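Local atomic coordinates of succinyl-CoA ligase (ADP-forming) subunit alpha (Methanosaeta concilii, PDB entry 6HXI), a protein that belongs to the succinyl-CoA ligase alpha-subunit family, binds coenzyme A through its Rossmann-like CoA-binding domain, and carries a C-terminal region related to citrate synthase. Residues 112-117 against 137-142. Sequence-based numbering, arbitrary orientation.
Sequences IAEGVP and GPATVG. With COA (coenzyme A), chain G.
The carbonyl oxygen of Ala-113 takes a short hydrogen bond, 2.7 Å, from the backbone N of Ala-139. It is well bent, 133° at the hydrogen, and the donor stands above the carbonyl plane. CB of Pro-138 leans on the same oxygen, while CB of Ala-139 rests near CA of Glu-114 at 4.0 Å.

To one side of this bond, Val-116 and Pro-138 cross at about a right angle, CG2 of the valine lying 3.8 Å from CB of the proline ring. The peptide bond before Pro-138 is cis, and Ser-121 and Met-124 of helix 118-130 touch both side chains.

On the other side Ile-112 wraps the carbonyl oxygen of Thr-140. Its CA makes a CA-H...O contact with that oxygen, and with CG2 anti to the backbone N and CG1 beside it (chi1 -49°), both branches come against the same atom. CD1 reaches on to O of Val-141 at 3.6 Å. Thr-140 OG1 meanwhile accepts from N of Gly-142, an ST turn, and is also hydrogen-bonded to the carbonyl of Ala-201.

The pantetheine arm of coenzyme A, down to its thiol, lies along this junction. Its N4P gives O of Ile-112 a nearly straight hydrogen bond of 2.9 Å (172°), and CB of Glu-114 packs on the pantetheine carbons. At the thiol end, CG1 of Val-141 lies 3.8 Å from S1P; Phe-345 of the citrate lyase chain also packs on this valine. The two loops follow the neighbouring parallel strands 108-111 and 134-136, so the ligand sits at their C-terminal ends, the usual binding edge of a Rossmann-like CoA-binding domain.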
loop_
_atom_site.group_PDB
_atom_site.type_symbol
_atom_site.label_atom_id
_atom_site.label_comp_id
_atom_site.label_asym_id
_atom_site.label_seq_id
_atom_site.Cartn_x
_atom_site.Cartn_y
_atom_site.Cartn_z
ATOM N N ILE B 112 -48.694 -0.638 -5.283
ATOM C CA ILE B 112 -48.626 -1.155 -3.914
ATOM C C ILE B 112 -48.769 -0.049 -2.853
ATOM O O ILE B 112 -49.304 -0.320 -1.778
ATOM C CB ILE B 112 -47.312 -1.991 -3.690
ATOM C CG1 ILE B 112 -47.053 -3.059 -4.816
ATOM C CG2 ILE B 112 -47.223 -2.619 -2.301
ATOM C CD1 ILE B 112 -48.117 -4.028 -5.217
ATOM N N ALA B 113 -48.259 1.165 -3.129
ATOM C CA ALA B 113 -48.238 2.250 -2.154
ATOM C C ALA B 113 -49.566 2.583 -1.533
ATOM O O ALA B 113 -50.594 2.615 -2.200
ATOM C CB ALA B 113 -47.625 3.506 -2.753
ATOM N N GLU B 114 -49.525 2.816 -0.227
ATOM C CA GLU B 114 -50.630 3.254 0.595
ATOM C C GLU B 114 -50.392 4.757 0.824
ATOM O O GLU B 114 -49.234 5.184 0.953
ATOM C CB GLU B 114 -50.613 2.504 1.932
ATOM C CG GLU B 114 -51.887 2.749 2.744
ATOM C CD GLU B 114 -52.258 1.764 3.841
ATOM O OE1 GLU B 114 -53.472 1.488 3.993
ATOM O OE2 GLU B 114 -51.351 1.304 4.575
ATOM N N GLY B 115 -51.478 5.541 0.816
ATOM C CA GLY B 115 -51.441 6.980 1.037
ATOM C C GLY B 115 -51.328 7.828 -0.211
ATOM O O GLY B 115 -50.785 8.936 -0.151
ATOM N N VAL B 116 -51.788 7.295 -1.354
ATOM C CA VAL B 116 -51.804 7.992 -2.641
ATOM C C VAL B 116 -53.036 8.921 -2.681
ATOM O O VAL B 116 -54.145 8.458 -2.401
ATOM C CB VAL B 116 -51.772 7.007 -3.854
ATOM C CG1 VAL B 116 -51.848 7.748 -5.192
ATOM C CG2 VAL B 116 -50.533 6.109 -3.813
ATOM N N PRO B 117 -52.884 10.223 -3.039
ATOM C CA PRO B 117 -54.067 11.111 -3.117
ATOM C C PRO B 117 -55.181 10.553 -3.966
ATOM O O PRO B 117 -54.929 9.901 -4.977
ATOM C CB PRO B 117 -53.513 12.402 -3.735
ATOM C CG PRO B 117 -52.099 12.404 -3.331
ATOM C CD PRO B 117 -51.652 10.956 -3.383
ATOM N N GLY B 137 -54.842 -1.389 -7.656
ATOM C CA GLY B 137 -54.414 -0.543 -6.557
ATOM C C GLY B 137 -54.895 0.880 -6.737
ATOM O O GLY B 137 -55.808 1.111 -7.535
ATOM N N PRO B 138 -54.358 1.869 -5.993
ATOM C CA PRO B 138 -53.257 1.786 -5.003
ATOM C C PRO B 138 -53.649 1.072 -3.721
ATOM O O PRO B 138 -54.810 0.676 -3.571
ATOM C CB PRO B 138 -52.899 3.270 -4.738
ATOM C CG PRO B 138 -53.600 4.069 -5.818
ATOM C CD PRO B 138 -54.820 3.261 -6.159
ATOM N N ALA B 139 -52.683 0.931 -2.789
ATOM C CA ALA B 139 -52.865 0.324 -1.467
ATOM C C ALA B 139 -53.317 -1.143 -1.535
ATOM O O ALA B 139 -54.228 -1.555 -0.814
ATOM C CB ALA B 139 -53.818 1.175 -0.611
ATOM N N THR B 140 -52.648 -1.936 -2.379
ATOM C CA THR B 140 -52.935 -3.364 -2.525
ATOM C C THR B 140 -51.650 -4.166 -2.502
ATOM O O THR B 140 -50.589 -3.585 -2.669
ATOM C CB THR B 140 -53.739 -3.620 -3.818
ATOM O OG1 THR B 140 -54.143 -4.983 -3.830
ATOM C CG2 THR B 140 -52.939 -3.351 -5.080
ATOM N N VAL B 141 -51.752 -5.492 -2.314
ATOM C CA VAL B 141 -50.627 -6.433 -2.430
ATOM C C VAL B 141 -50.569 -6.851 -3.893
ATOM O O VAL B 141 -49.513 -7.220 -4.400
ATOM C CB VAL B 141 -50.654 -7.679 -1.503
ATOM C CG1 VAL B 141 -50.164 -7.335 -0.110
ATOM C CG2 VAL B 141 -52.032 -8.361 -1.486
ATOM N N GLY B 142 -51.726 -6.796 -4.536
ATOM C CA GLY B 142 -51.891 -7.120 -5.942
ATOM C C GLY B 142 -52.969 -8.164 -6.148
ATOM O O GLY B 142 -54.162 -7.878 -6.078
HETATM N N1A COA G . -31.147 10.388 0.754
HETATM C C2A COA G . -32.299 10.934 0.351
HETATM N N3A COA G . -33.488 10.344 0.167
HETATM C C4A COA G . -33.410 9.022 0.384
HETATM C C5A COA G . -32.293 8.316 0.795
HETATM C C6A COA G . -31.117 9.060 1.019
HETATM N N6A COA G . -29.995 8.533 1.507
HETATM N N7A COA G . -32.555 6.956 0.821
HETATM C C8A COA G . -33.805 6.870 0.445
HETATM N N9A COA G . -34.387 8.079 0.159
HETATM C C1B COA G . -35.745 8.326 -0.322
HETATM C C2B COA G . -36.133 7.601 -1.605
HETATM O O2B COA G . -35.653 8.296 -2.757
HETATM C C3B COA G . -37.660 7.641 -1.494
HETATM O O3B COA G . -38.197 8.923 -1.885
HETATM P P3B COA G . -39.673 9.129 -2.453
HETATM O O7A COA G . -40.608 8.513 -1.468
HETATM O O8A COA G . -39.844 10.598 -2.605
HETATM O O9A COA G . -39.683 8.468 -3.843
HETATM C C4B COA G . -37.926 7.579 0.015
HETATM O O4B COA G . -36.671 7.894 0.655
HETATM C C5B COA G . -38.455 6.262 0.526
HETATM O O5B COA G . -37.683 5.212 -0.088
HETATM P P1A COA G . -38.390 3.848 -0.647
HETATM O O1A COA G . -37.442 2.732 -0.892
HETATM O O2A COA G . -39.313 4.124 -1.824
HETATM O O3A COA G . -39.265 3.589 0.662
HETATM P P2A COA G . -40.161 2.462 1.342
HETATM O O4A COA G . -39.317 1.602 2.194
HETATM O O5A COA G . -41.173 3.215 2.174
HETATM O O6A COA G . -40.865 1.618 0.151
HETATM C CBP COA G . -43.153 0.863 -0.238
HETATM C CCP COA G . -42.135 1.996 -0.414
HETATM C CDP COA G . -44.473 1.304 -0.884
HETATM C CEP COA G . -42.667 -0.436 -0.909
HETATM C CAP COA G . -43.354 0.609 1.282
HETATM O OAP COA G . -43.529 1.825 1.987
HETATM C C9P COA G . -44.460 -0.362 1.672
HETATM O O9P COA G . -44.258 -1.578 1.621
HETATM N N8P COA G . -45.624 0.176 2.073
HETATM C C7P COA G . -46.800 -0.625 2.383
HETATM C C6P COA G . -47.925 -0.358 1.420
HETATM C C5P COA G . -49.186 -1.104 1.789
HETATM O O5P COA G . -49.436 -1.377 2.962
HETATM N N4P COA G . -49.978 -1.460 0.779
HETATM C C3P COA G . -51.173 -2.275 0.958
HETATM C C2P COA G . -50.862 -3.755 1.051
HETATM S S1P COA G . -52.475 -4.587 1.060
#